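Local coordinates for protein putative nitroreductase (Thermotoga maritima, PDB 1VKW) that probably acts as an oxidoreductase of the FMN-dependent nitroreductase superfamily, although its substrate and reaction remain unestablished, at residues V25-E30 against Y117-N122; K47-K52 against Y80-E85; D75-Y80 against D108-I113; V146-M151 against L192-I197; G170-I175 against T211-L216. All coordinates share one frame; numbering follows the deposited sequence.

Interaction 1. Residues V25-E30 against Y117-N122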
# COMPACT_ATOMS: atom_id res chain seq x y z
N VAL A 25 5.22 9.30 -7.90
CA VAL A 25 5.18 10.55 -8.65
C VAL A 25 5.65 11.68 -7.73
O VAL A 25 5.16 11.81 -6.61
CB VAL A 25 3.76 10.86 -9.17
CG1 VAL A 25 3.72 12.18 -9.93
CG2 VAL A 25 3.25 9.72 -10.07
N ARG A 26 6.62 12.46 -8.20
CA ARG A 26 7.14 13.64 -7.48
C ARG A 26 6.72 14.94 -8.17
O ARG A 26 6.71 16.01 -7.55
CB ARG A 26 8.67 13.56 -7.40
CG ARG A 26 9.36 14.72 -6.66
CD ARG A 26 10.60 15.26 -7.36
NE ARG A 26 10.88 16.66 -7.05
CZ ARG A 26 10.27 17.71 -7.61
NH1 ARG A 26 9.31 17.54 -8.52
NH2 ARG A 26 10.61 18.95 -7.25
N ASP A 27 6.37 14.85 -9.45
CA ASP A 27 6.05 16.01 -10.28
C ASP A 27 4.53 16.06 -10.53
O ASP A 27 4.00 15.26 -11.31
CB ASP A 27 6.83 15.90 -11.59
CG ASP A 27 6.55 17.03 -12.55
OD1 ASP A 27 6.22 18.16 -12.11
OD2 ASP A 27 6.67 16.88 -13.78
N PHE A 28 3.86 17.00 -9.86
CA PHE A 28 2.39 17.06 -9.82
C PHE A 28 1.83 18.31 -10.49
O PHE A 28 2.57 19.18 -10.95
CB PHE A 28 1.90 17.06 -8.37
CG PHE A 28 2.22 15.81 -7.61
CD1 PHE A 28 1.71 14.59 -8.01
CD2 PHE A 28 3.02 15.86 -6.47
CE1 PHE A 28 1.99 13.43 -7.31
CE2 PHE A 28 3.31 14.71 -5.76
CZ PHE A 28 2.80 13.49 -6.18
N LEU A 29 0.49 18.38 -10.53
CA LEU A 29 -0.25 19.58 -10.90
C LEU A 29 -0.77 20.24 -9.62
O LEU A 29 -0.23 20.01 -8.54
CB LEU A 29 -1.41 19.20 -11.83
CG LEU A 29 -1.05 18.32 -13.03
CD1 LEU A 29 -2.30 17.79 -13.71
CD2 LEU A 29 -0.18 19.08 -14.02
N GLU A 30 -1.79 21.10 -9.74
CA GLU A 30 -2.53 21.61 -8.58
C GLU A 30 -4.05 21.61 -8.78
O GLU A 30 -4.79 22.10 -7.93
CB GLU A 30 -2.07 23.04 -8.26
CG GLU A 30 -0.61 23.17 -7.89
CD GLU A 30 -0.24 24.58 -7.48
OE1 GLU A 30 -0.98 25.52 -7.85
OE2 GLU A 30 0.78 24.76 -6.79
N TYR A 117 -2.45 15.20 -8.54
CA TYR A 117 -2.65 14.77 -9.92
C TYR A 117 -1.33 14.73 -10.68
O TYR A 117 -0.60 15.72 -10.70
CB TYR A 117 -3.65 15.69 -10.62
CG TYR A 117 -5.03 15.58 -10.04
CD1 TYR A 117 -5.73 14.37 -10.12
CD2 TYR A 117 -5.63 16.65 -9.38
CE1 TYR A 117 -7.00 14.24 -9.58
CE2 TYR A 117 -6.91 16.53 -8.84
CZ TYR A 117 -7.58 15.32 -8.94
OH TYR A 117 -8.84 15.18 -8.41
N PRO A 118 -1.02 13.59 -11.30
CA PRO A 118 0.20 13.47 -12.10
C PRO A 118 0.27 14.46 -13.26
O PRO A 118 -0.73 14.65 -13.97
CB PRO A 118 0.13 12.04 -12.64
CG PRO A 118 -0.76 11.33 -11.71
CD PRO A 118 -1.78 12.33 -11.29
N ARG A 119 1.43 15.08 -13.44
CA ARG A 119 1.71 15.89 -14.62
C ARG A 119 1.83 14.97 -15.83
O ARG A 119 1.44 15.34 -16.94
CB ARG A 119 3.01 16.68 -14.42
CG ARG A 119 3.31 17.74 -15.47
CD ARG A 119 4.15 18.89 -14.92
NE ARG A 119 4.63 19.83 -15.94
CZ ARG A 119 5.73 19.67 -16.67
NH1 ARG A 119 6.50 18.59 -16.55
NH2 ARG A 119 6.07 20.60 -17.56
N THR A 120 2.35 13.76 -15.60
CA THR A 120 2.62 12.78 -16.65
C THR A 120 1.80 11.51 -16.45
O THR A 120 1.48 11.14 -15.32
CB THR A 120 4.12 12.41 -16.64
OG1 THR A 120 4.93 13.59 -16.54
CG2 THR A 120 4.54 11.78 -17.97
N ARG A 121 1.50 10.83 -17.55
CA ARG A 121 0.77 9.56 -17.52
C ARG A 121 1.74 8.37 -17.47
O ARG A 121 1.57 7.45 -16.66
CB ARG A 121 -0.12 9.44 -18.76
N ASN A 122 2.75 8.40 -18.33
CA ASN A 122 3.64 7.26 -18.50
C ASN A 122 4.63 7.12 -17.35
O ASN A 122 4.89 8.06 -16.60
CB ASN A 122 4.40 7.36 -19.82
CG ASN A 122 3.48 7.40 -21.02
OD1 ASN A 122 2.73 8.36 -21.20
ND2 ASN A 122 3.54 6.38 -21.86
O HOH W 1 4.30 13.07 -13.13
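L29 and Y117 meet in a mainly backbone contact at the protein surface, where the loop between helices 15-21 and 35-43 runs beside the chain leaving strand 112-116. A single beta bridge pairs F28 with P118. L29 N donates to Y117 O at 2.9 Å, while on the other side of F28 a weak bond runs from R119 N to D27 O. The latter oxygen also accepts from a water, which in turn takes the N-H of T120. The F28 ring sets its edge against the carbonyl oxygen of Y117, with CD1 at 3.7 Å from that O. L29 spreads its two methyls, CD1 against P118 O and CD2 3.8 Å from R119 CA. D27 swings CG opposite its backbone N (chi1 179°), which brings the carboxylate to R119. R119 NH1 donates to D27 OD2 at 3.3 Å, on the syn lone pair; the carboxylate and guanidinium planes stand 47° apart. Replacing D27 by an alanine is likely to leave the R119 guanidinium without this charge mate and freer to turn. The long, angled salt bridge thus supplements a join whose shortest polar bond is between backbone atoms.

Interaction 2. Residues K47-K52 against Y80-E85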
# COMPACT_ATOMS: atom_id res chain seq x y z
N LYS A 47 -8.00 -1.70 7.33
CA LYS A 47 -7.66 -2.88 8.13
C LYS A 47 -6.41 -2.56 8.94
O LYS A 47 -5.50 -1.89 8.45
CB LYS A 47 -7.40 -4.08 7.23
CG LYS A 47 -7.09 -5.36 8.00
CD LYS A 47 -8.33 -5.99 8.56
CE LYS A 47 -8.01 -7.32 9.23
NZ LYS A 47 -9.25 -8.05 9.61
N PHE A 48 -6.36 -3.03 10.18
CA PHE A 48 -5.16 -2.87 11.00
C PHE A 48 -4.85 -4.17 11.73
O PHE A 48 -5.72 -5.03 11.91
CB PHE A 48 -5.30 -1.68 11.96
CG PHE A 48 -6.48 -1.76 12.89
CD1 PHE A 48 -6.40 -2.45 14.08
CD2 PHE A 48 -7.66 -1.08 12.59
CE1 PHE A 48 -7.48 -2.50 14.96
CE2 PHE A 48 -8.74 -1.13 13.45
CZ PHE A 48 -8.66 -1.83 14.64
N ILE A 49 -3.59 -4.32 12.12
CA ILE A 49 -3.13 -5.54 12.76
C ILE A 49 -3.35 -5.49 14.27
O ILE A 49 -3.88 -6.45 14.86
CB ILE A 49 -1.63 -5.77 12.44
CG1 ILE A 49 -1.43 -5.96 10.93
CG2 ILE A 49 -1.10 -6.99 13.18
CD1 ILE A 49 -0.02 -5.69 10.46
N THR A 50 -2.94 -4.39 14.90
CA THR A 50 -3.04 -4.20 16.35
C THR A 50 -3.87 -2.98 16.69
O THR A 50 -4.89 -3.08 17.39
CB THR A 50 -1.63 -4.08 16.97
OG1 THR A 50 -0.98 -5.36 16.95
CG2 THR A 50 -1.68 -3.73 18.44
N LYS A 51 -3.43 -1.81 16.21
CA LYS A 51 -4.10 -0.56 16.50
C LYS A 51 -4.14 0.33 15.27
O LYS A 51 -3.21 0.34 14.46
CB LYS A 51 -3.43 0.16 17.68
CG LYS A 51 -2.33 1.15 17.31
CD LYS A 51 -1.58 1.64 18.53
CE LYS A 51 -0.52 2.68 18.17
NZ LYS A 51 -1.12 3.98 17.76
N LYS A 52 -5.25 1.06 15.13
CA LYS A 52 -5.43 2.01 14.04
C LYS A 52 -4.64 3.25 14.38
O LYS A 52 -4.77 3.78 15.48
CB LYS A 52 -6.91 2.37 13.88
CG LYS A 52 -7.23 3.29 12.70
CD LYS A 52 -8.72 3.66 12.62
CE LYS A 52 -9.13 4.67 13.69
NZ LYS A 52 -10.54 5.17 13.53
N TYR A 80 2.34 1.12 10.29
CA TYR A 80 2.41 2.35 9.49
C TYR A 80 2.41 2.02 7.99
O TYR A 80 1.62 2.58 7.22
CB TYR A 80 3.63 3.19 9.87
CG TYR A 80 3.52 4.64 9.41
CD1 TYR A 80 2.95 5.61 10.22
CD2 TYR A 80 3.96 5.03 8.15
CE1 TYR A 80 2.83 6.92 9.80
CE2 TYR A 80 3.85 6.35 7.72
CZ TYR A 80 3.28 7.29 8.55
OH TYR A 80 3.15 8.61 8.14
N GLY A 81 3.27 1.10 7.58
CA GLY A 81 3.31 0.64 6.20
C GLY A 81 2.01 -0.01 5.75
O GLY A 81 1.52 0.27 4.66
N PHE A 82 1.44 -0.85 6.61
CA PHE A 82 0.22 -1.60 6.30
C PHE A 82 -0.98 -0.67 6.07
O PHE A 82 -1.67 -0.77 5.05
CB PHE A 82 -0.06 -2.60 7.43
CG PHE A 82 -1.19 -3.55 7.14
CD1 PHE A 82 -1.04 -4.56 6.19
CD2 PHE A 82 -2.39 -3.45 7.83
CE1 PHE A 82 -2.09 -5.45 5.92
CE2 PHE A 82 -3.44 -4.33 7.56
CZ PHE A 82 -3.29 -5.34 6.61
N GLN A 83 -1.20 0.25 7.00
CA GLN A 83 -2.31 1.19 6.89
C GLN A 83 -2.04 2.25 5.83
O GLN A 83 -2.94 2.62 5.08
CB GLN A 83 -2.61 1.84 8.24
CG GLN A 83 -3.23 0.88 9.23
CD GLN A 83 -3.38 1.47 10.62
OE1 GLN A 83 -3.68 2.65 10.78
NE2 GLN A 83 -3.15 0.64 11.63
N GLY A 84 -0.79 2.72 5.78
CA GLY A 84 -0.37 3.74 4.82
C GLY A 84 -0.53 3.32 3.37
O GLY A 84 -0.98 4.11 2.54
N GLU A 85 -0.18 2.08 3.05
CA GLU A 85 -0.35 1.61 1.68
C GLU A 85 -1.83 1.40 1.32
O GLU A 85 -2.20 1.59 0.17
CB GLU A 85 0.50 0.36 1.42
CG GLU A 85 0.53 -0.10 -0.04
CD GLU A 85 1.21 0.85 -1.02
OE1 GLU A 85 1.69 1.92 -0.62
OE2 GLU A 85 1.26 0.51 -2.23
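Helix 74-93 presents F82 and Q83 to the loop 47-52, which leads from helix 35-43 to strand 56-58. Q83 NE2 donates to K51 O at 2.8 Å; the acceptor lies in the plane of the Q83 amide, but the bond is bent, with 142° at the hydrogen. The same nitrogen sits 3.2 Å from F48 CB. Q83 is extended beyond CG, and its amide is held at both ends, NE2 also donating to E79 and OE1 accepting from L53 N and W55 NE1. A leucine in place of Q83 would probably leave K51 O and those two donors without their mate. Beside it, I49 CD1 lies over one face of the F82 ring, 4.1 Å from CG, whereas K47 CG meets the ring edge at CE2 (3.8 Å). K47 turns its ammonium away to a salt bridge with E201. The loop is thus held between two helices: F82 and Q83 of helix 74-93 face it, while K47 and I49 also touch Y191 and L187 of helix 180-198.

Interaction 3. Residues D75-Y80 against D108-I113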
# COMPACT_ATOMS: atom_id res chain seq x y z
N ASP A 75 6.90 -3.56 15.17
CA ASP A 75 5.47 -3.82 14.93
C ASP A 75 4.69 -2.54 14.57
O ASP A 75 3.79 -2.57 13.71
CB ASP A 75 4.82 -4.49 16.15
CG ASP A 75 5.44 -5.85 16.47
OD1 ASP A 75 6.00 -6.49 15.55
OD2 ASP A 75 5.41 -6.37 17.61
N GLU A 76 5.03 -1.42 15.20
CA GLU A 76 4.32 -0.17 14.94
C GLU A 76 4.65 0.37 13.56
O GLU A 76 3.80 1.01 12.92
CB GLU A 76 4.64 0.89 16.00
CG GLU A 76 4.07 0.61 17.38
CD GLU A 76 5.07 -0.00 18.34
OE1 GLU A 76 5.45 -1.18 18.15
OE2 GLU A 76 5.48 0.69 19.29
N LEU A 77 5.87 0.13 13.09
CA LEU A 77 6.26 0.57 11.75
C LEU A 77 5.64 -0.31 10.65
O LEU A 77 5.29 0.20 9.59
CB LEU A 77 7.78 0.62 11.62
CG LEU A 77 8.44 1.81 12.33
CD1 LEU A 77 9.94 1.60 12.39
CD2 LEU A 77 8.11 3.13 11.65
N VAL A 78 5.51 -1.61 10.90
CA VAL A 78 4.74 -2.50 9.99
C VAL A 78 3.31 -1.97 9.87
O VAL A 78 2.76 -1.89 8.77
CB VAL A 78 4.77 -3.98 10.47
CG1 VAL A 78 3.81 -4.85 9.67
CG2 VAL A 78 6.15 -4.55 10.34
N GLU A 79 2.72 -1.59 11.01
CA GLU A 79 1.40 -0.98 11.07
C GLU A 79 1.33 0.26 10.19
O GLU A 79 0.37 0.43 9.43
CB GLU A 79 1.06 -0.59 12.53
CG GLU A 79 -0.42 -0.36 12.79
CD GLU A 79 -1.23 -1.65 12.72
OE1 GLU A 79 -1.16 -2.45 13.67
OE2 GLU A 79 -1.93 -1.85 11.71
N TYR A 80 2.34 1.12 10.29
CA TYR A 80 2.41 2.35 9.49
C TYR A 80 2.41 2.02 7.99
O TYR A 80 1.62 2.58 7.22
CB TYR A 80 3.63 3.19 9.87
CG TYR A 80 3.52 4.64 9.41
CD1 TYR A 80 2.95 5.61 10.22
CD2 TYR A 80 3.96 5.03 8.15
CE1 TYR A 80 2.83 6.92 9.80
CE2 TYR A 80 3.85 6.35 7.72
CZ TYR A 80 3.28 7.29 8.55
OH TYR A 80 3.15 8.61 8.14
N ASP A 108 8.62 12.67 14.74
CA ASP A 108 8.11 11.36 15.15
C ASP A 108 7.26 10.72 14.05
O ASP A 108 6.42 9.86 14.32
CB ASP A 108 7.29 11.50 16.43
N VAL A 109 7.49 11.15 12.81
CA VAL A 109 6.77 10.63 11.65
C VAL A 109 7.79 9.94 10.74
O VAL A 109 8.75 10.58 10.29
CB VAL A 109 6.02 11.78 10.90
CG1 VAL A 109 5.37 11.29 9.61
CG2 VAL A 109 4.97 12.40 11.80
N PRO A 110 7.62 8.64 10.47
CA PRO A 110 8.60 7.89 9.67
C PRO A 110 8.66 8.35 8.21
O PRO A 110 9.74 8.56 7.65
CB PRO A 110 8.10 6.44 9.75
CG PRO A 110 7.02 6.42 10.77
CD PRO A 110 6.49 7.79 10.89
N TYR A 111 7.49 8.48 7.60
CA TYR A 111 7.38 8.92 6.22
C TYR A 111 6.13 9.77 6.06
O TYR A 111 5.17 9.62 6.81
CB TYR A 111 7.26 7.71 5.28
CG TYR A 111 8.45 6.76 5.28
CD1 TYR A 111 9.50 6.92 4.39
CD2 TYR A 111 8.50 5.68 6.17
CE1 TYR A 111 10.59 6.04 4.39
CE2 TYR A 111 9.57 4.80 6.17
CZ TYR A 111 10.62 4.98 5.28
OH TYR A 111 11.69 4.11 5.29
N ILE A 112 6.14 10.66 5.08
CA ILE A 112 4.89 11.25 4.61
C ILE A 112 4.51 10.57 3.30
O ILE A 112 5.35 9.94 2.64
CB ILE A 112 4.97 12.79 4.46
CG1 ILE A 112 5.96 13.21 3.36
CG2 ILE A 112 5.35 13.43 5.79
CD1 ILE A 112 5.94 14.69 3.04
N ILE A 113 3.24 10.66 2.95
CA ILE A 113 2.76 10.23 1.65
C ILE A 113 2.23 11.47 0.96
O ILE A 113 1.16 11.96 1.30
CB ILE A 113 1.66 9.17 1.82
CG1 ILE A 113 2.16 7.99 2.64
CG2 ILE A 113 1.17 8.71 0.45
CD1 ILE A 113 1.04 7.10 3.17
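The hydroxyl of Y80 is gripped by two backbone groups: it donates to Y111 O, with OH and O 2.6 Å apart, and accepts from A68 N. The oxygen of Y111 takes the donor nearly in line with its carbonyl, at a C=O...OH angle of 164°. As the ring is buried, these two bonds satisfy its polar end. A chi1 of -162°, with CG turned opposite the backbone N, carries the ring off the helix toward the chain entering strand 112-116. P110 comes at it from the opposite direction and lays its CD over one face, 4.1 Å from the ring centroid and 17° off the normal, a CH-pi contact displaced toward the rim. The hydroxyl also touches a methyl of V109, CG1 lying 3.8 Å from OH. In the fold, this joins helix 74-93 to the loop leading into inner strand 112-116 of the antiparallel sheet 56-58, 64-67, 112-116 and 97-101; A68 follows the neighbouring strand 64-67, so one tyrosine ties the helix to the ends of two adjacent strands. One turn back on the helix, L77 extends the apolar contact by placing its CD2 methyl 3.6 Å from P110 CG. L77 also meets P180 and V181, at the start of helix 180-198.

Interaction 4. Residues V146-M151 against L192-I197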
# COMPACT_ATOMS: atom_id res chain seq x y z
N VAL A 146 0.33 -17.18 -7.39
CA VAL A 146 1.15 -16.48 -8.38
C VAL A 146 0.63 -15.03 -8.48
O VAL A 146 1.41 -14.08 -8.37
CB VAL A 146 1.12 -17.17 -9.75
CG1 VAL A 146 1.91 -16.37 -10.76
CG2 VAL A 146 1.68 -18.60 -9.66
N LYS A 147 -0.68 -14.87 -8.61
CA LYS A 147 -1.26 -13.54 -8.73
C LYS A 147 -0.98 -12.66 -7.51
O LYS A 147 -0.58 -11.50 -7.65
CB LYS A 147 -2.77 -13.62 -8.97
CG LYS A 147 -3.41 -12.29 -9.37
CD LYS A 147 -4.84 -12.50 -9.83
CE LYS A 147 -5.33 -11.33 -10.71
NZ LYS A 147 -6.71 -11.57 -11.20
N ILE A 148 -1.19 -13.20 -6.31
CA ILE A 148 -0.93 -12.43 -5.08
C ILE A 148 0.54 -12.02 -4.99
O ILE A 148 0.83 -10.88 -4.63
CB ILE A 148 -1.35 -13.21 -3.82
CG1 ILE A 148 -2.87 -13.37 -3.77
CG2 ILE A 148 -0.88 -12.49 -2.58
CD1 ILE A 148 -3.32 -14.48 -2.86
N VAL A 149 1.45 -12.93 -5.31
CA VAL A 149 2.88 -12.62 -5.24
C VAL A 149 3.27 -11.52 -6.24
O VAL A 149 4.05 -10.62 -5.90
CB VAL A 149 3.76 -13.87 -5.45
CG1 VAL A 149 5.25 -13.47 -5.47
CG2 VAL A 149 3.57 -14.84 -4.29
N GLU A 150 2.74 -11.62 -7.45
CA GLU A 150 3.00 -10.63 -8.48
C GLU A 150 2.52 -9.25 -8.03
O GLU A 150 3.21 -8.25 -8.22
CB GLU A 150 2.30 -11.02 -9.80
CG GLU A 150 2.96 -12.20 -10.51
CD GLU A 150 2.12 -12.81 -11.62
OE1 GLU A 150 1.03 -12.27 -11.95
OE2 GLU A 150 2.56 -13.84 -12.18
N MSE A 151 1.35 -9.20 -7.42
CA MSE A 151 0.78 -7.93 -6.94
C MSE A 151 1.55 -7.38 -5.74
O MSE A 151 1.66 -6.16 -5.58
CB MSE A 151 -0.68 -8.10 -6.55
CG MSE A 151 -1.60 -8.42 -7.70
SE MSE A 151 -1.63 -7.01 -9.06
CE MSE A 151 -0.26 -7.80 -10.31
N LEU A 192 -4.94 -7.38 0.66
CA LEU A 192 -6.01 -6.86 -0.19
C LEU A 192 -6.31 -7.74 -1.42
O LEU A 192 -7.46 -7.90 -1.80
CB LEU A 192 -5.71 -5.41 -0.59
CG LEU A 192 -5.75 -4.37 0.54
CD1 LEU A 192 -5.20 -3.03 0.06
CD2 LEU A 192 -7.14 -4.19 1.12
N THR A 193 -5.28 -8.31 -2.05
CA THR A 193 -5.51 -9.17 -3.21
C THR A 193 -6.07 -10.52 -2.80
O THR A 193 -6.99 -11.05 -3.45
CB THR A 193 -4.24 -9.34 -4.05
OG1 THR A 193 -3.18 -9.82 -3.22
CG2 THR A 193 -3.75 -8.00 -4.58
N ALA A 194 -5.57 -11.07 -1.69
CA ALA A 194 -6.11 -12.33 -1.16
C ALA A 194 -7.58 -12.20 -0.75
O ALA A 194 -8.38 -13.12 -0.95
CB ALA A 194 -5.26 -12.81 0.02
N ARG A 195 -7.93 -11.05 -0.19
CA ARG A 195 -9.30 -10.75 0.22
C ARG A 195 -10.23 -10.77 -0.99
O ARG A 195 -11.31 -11.36 -0.95
CB ARG A 195 -9.36 -9.39 0.91
CG ARG A 195 -10.70 -9.04 1.53
CD ARG A 195 -10.69 -7.72 2.30
NE ARG A 195 -10.68 -6.57 1.40
CZ ARG A 195 -10.61 -5.30 1.79
NH1 ARG A 195 -10.53 -4.99 3.08
NH2 ARG A 195 -10.61 -4.34 0.88
N GLU A 196 -9.78 -10.12 -2.07
CA GLU A 196 -10.49 -10.12 -3.35
C GLU A 196 -10.60 -11.52 -3.97
O GLU A 196 -11.68 -11.93 -4.40
CB GLU A 196 -9.80 -9.17 -4.33
CG GLU A 196 -10.40 -9.12 -5.73
CD GLU A 196 -11.84 -8.62 -5.74
OE1 GLU A 196 -12.19 -7.79 -4.88
OE2 GLU A 196 -12.61 -9.06 -6.63
N ILE A 197 -9.49 -12.25 -4.02
CA ILE A 197 -9.45 -13.56 -4.67
C ILE A 197 -10.33 -14.58 -3.95
O ILE A 197 -11.13 -15.25 -4.59
CB ILE A 197 -8.00 -14.07 -4.79
CG1 ILE A 197 -7.28 -13.27 -5.87
CG2 ILE A 197 -7.97 -15.57 -5.17
CD1 ILE A 197 -5.80 -13.49 -5.93
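Apolar contacts dominate, chiefly between I148 and the residues A194 and I197 of the facing helix. The CG1 branch of I148 is anti to the carbonyl carbon (chi1 -68°), and it reaches the other helix with CD1 3.9 Å from A194 CB. Along the same branch, CG1 meets I197 CD1 at 3.6 Å, so this ethyl arm lies against both neighbours. I197 crosses it obliquely and carries its CD1 on to the aliphatic part of K147, 4.1 Å from CD. The K147 chain is extended beyond CG, and its charged end makes a cation-pi contact with F16 of helix 15-21. Carbon also meets carbon where the T193 methyl CG2 packs on the base of M151, a selenomethionine, 3.6 Å from CB; the M151 chain bends at chi2 and chi3, and its selenium end turns away from the other helix. These residues join helix 143-153 to helix 180-198: the segments run roughly antiparallel, at 151°, with their axes 9.5 Å apart, and I148 also touches L173 of strand 172-176.

The polar atom in the contact is the T193 hydroxyl. OG1 lies 3.6 Å from I148 CG2, a packing contact. Its hydrogen bond is made within its own helix, to H189 O; this bond satisfies the oxygen, which on the side of the facing helix is lined by I148 carbons.

Interaction 5. Residues G170-I175 against T211-L216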
# COMPACT_ATOMS: atom_id res chain seq x y z
N GLY A 170 1.14 -23.52 1.54
CA GLY A 170 -0.12 -24.25 1.40
C GLY A 170 -1.26 -23.43 1.97
O GLY A 170 -2.08 -22.91 1.22
N GLY A 171 -1.31 -23.31 3.30
CA GLY A 171 -2.33 -22.48 3.95
C GLY A 171 -2.02 -20.98 4.03
O GLY A 171 -2.92 -20.15 4.17
N GLU A 172 -0.75 -20.62 3.94
CA GLU A 172 -0.30 -19.27 4.27
C GLU A 172 0.72 -18.74 3.30
O GLU A 172 1.43 -19.50 2.65
CB GLU A 172 0.33 -19.24 5.66
CG GLU A 172 -0.49 -19.92 6.73
CD GLU A 172 0.12 -19.81 8.10
OE1 GLU A 172 1.27 -19.34 8.24
OE2 GLU A 172 -0.58 -20.20 9.06
N LEU A 173 0.79 -17.41 3.23
CA LEU A 173 1.80 -16.69 2.47
C LEU A 173 2.51 -15.87 3.51
O LEU A 173 1.87 -15.13 4.25
CB LEU A 173 1.16 -15.80 1.40
CG LEU A 173 1.99 -15.22 0.24
CD1 LEU A 173 2.83 -16.26 -0.49
CD2 LEU A 173 1.03 -14.57 -0.74
N CYS A 174 3.82 -16.08 3.61
CA CYS A 174 4.65 -15.41 4.61
C CYS A 174 5.61 -14.44 3.96
O CYS A 174 6.27 -14.79 2.99
CB CYS A 174 5.42 -16.44 5.43
SG CYS A 174 4.33 -17.57 6.35
N ILE A 175 5.67 -13.22 4.49
CA ILE A 175 6.60 -12.20 4.05
C ILE A 175 7.51 -11.83 5.21
O ILE A 175 7.02 -11.46 6.28
CB ILE A 175 5.83 -10.94 3.59
CG1 ILE A 175 4.87 -11.30 2.46
CG2 ILE A 175 6.80 -9.85 3.16
CD1 ILE A 175 3.89 -10.18 2.14
N THR A 211 8.72 -11.62 10.42
CA THR A 211 7.85 -12.27 9.46
C THR A 211 6.41 -12.05 9.85
O THR A 211 6.07 -12.11 11.03
CB THR A 211 8.14 -13.77 9.39
OG1 THR A 211 9.49 -13.98 9.00
CG2 THR A 211 7.32 -14.47 8.26
N TYR A 212 5.57 -11.80 8.86
CA TYR A 212 4.12 -11.78 9.04
C TYR A 212 3.55 -12.74 8.03
O TYR A 212 3.94 -12.71 6.86
CB TYR A 212 3.57 -10.37 8.83
CG TYR A 212 3.66 -9.52 10.07
CD1 TYR A 212 4.85 -8.91 10.44
CD2 TYR A 212 2.55 -9.33 10.89
CE1 TYR A 212 4.94 -8.13 11.58
CE2 TYR A 212 2.63 -8.55 12.03
CZ TYR A 212 3.82 -7.95 12.37
OH TYR A 212 3.92 -7.18 13.52
N CYS A 213 2.66 -13.62 8.49
CA CYS A 213 2.02 -14.59 7.63
C CYS A 213 0.55 -14.25 7.49
O CYS A 213 -0.10 -13.78 8.42
CB CYS A 213 2.17 -16.01 8.18
SG CYS A 213 3.86 -16.65 8.13
N LEU A 214 0.06 -14.51 6.29
CA LEU A 214 -1.32 -14.32 5.95
C LEU A 214 -1.96 -15.69 5.83
O LEU A 214 -1.55 -16.49 5.00
CB LEU A 214 -1.40 -13.61 4.60
CG LEU A 214 -2.60 -12.73 4.32
CD1 LEU A 214 -2.62 -11.56 5.28
CD2 LEU A 214 -2.51 -12.26 2.86
N ILE A 215 -2.95 -15.97 6.68
CA ILE A 215 -3.76 -17.16 6.48
C ILE A 215 -4.78 -16.79 5.39
O ILE A 215 -5.67 -15.98 5.62
CB ILE A 215 -4.43 -17.64 7.77
CG1 ILE A 215 -3.37 -17.93 8.85
CG2 ILE A 215 -5.21 -18.91 7.52
CD1 ILE A 215 -3.94 -18.13 10.23
N LEU A 216 -4.61 -17.38 4.22
CA LEU A 216 -5.24 -16.89 2.99
C LEU A 216 -6.73 -17.13 2.90
O LEU A 216 -7.48 -16.24 2.52
CB LEU A 216 -4.56 -17.54 1.77
CG LEU A 216 -3.11 -17.09 1.60
CD1 LEU A 216 -2.36 -18.04 0.68
CD2 LEU A 216 -3.04 -15.67 1.10
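C174 and C213 are joined by a disulfide across neighbouring antiparallel strands, their SG atoms 2.1 Å apart. They form a non-hydrogen-bonded pair, and their CA atoms approach to 4.1 Å. Each SG is anti to its own carbonyl carbon (chi1 -62° in C174, -68° in C213), which turns both sulfurs toward each other on one face of the sheet, with a chi3 of 106°. E172 and I215 continue that face as the next non-hydrogen-bonded pair. Their side chains run side by side in the same direction, and E172 is extended beyond CG, which places OE2 3.6 Å from I215 CG1 and OE1 3.4 Å from C213 CB. The carboxylate has its charge partner in R207 on strand 203-207. At the other end, the T211 methyl CG2 rests 3.9 Å from C174 CB, while the T211 hydroxyl OG1 bonds to S176. L173, I175, Y212 and L214 occupy the opposite face. L173 and L214 form a hydrogen-bonded pair (L214 N to L173 O, 2.8 Å), as do I175 and Y212. Beyond the strand, L216 N donates to G171 O at 3.2 Å, and its side chain curls back so that CD2 meets L173 CB. Helices 143-153 and 180-198 cover the leucines. A covalent link added to five backbone bonds implies that these strands are unlikely to slip against each other.

How the interactions relate
Interaction 5 is the buried contact of the set and the one sealed covalently, whereas interactions 1 and 3 lie at the surface and interactions 2 and 4 are partly buried. Interactions 2 and 3 share helix 74-93 and Y80, and E79 links them by accepting from the backbone N-H groups of I49 and T50. Interactions 4 and 5 form one layered unit, with I148 and A194 of the helices packed on L173, L214 and L216. Y212 of interaction 5 touches I49 of interaction 2 and hydrogen-bonds to D75 of interaction 3. The chemistry follows position: backbone bonds plus a surface salt bridge in 1, buried polar side chains on backbone oxygens in 2 and 3, apolar helix packing in 4, strand pairing with a disulfide in 5.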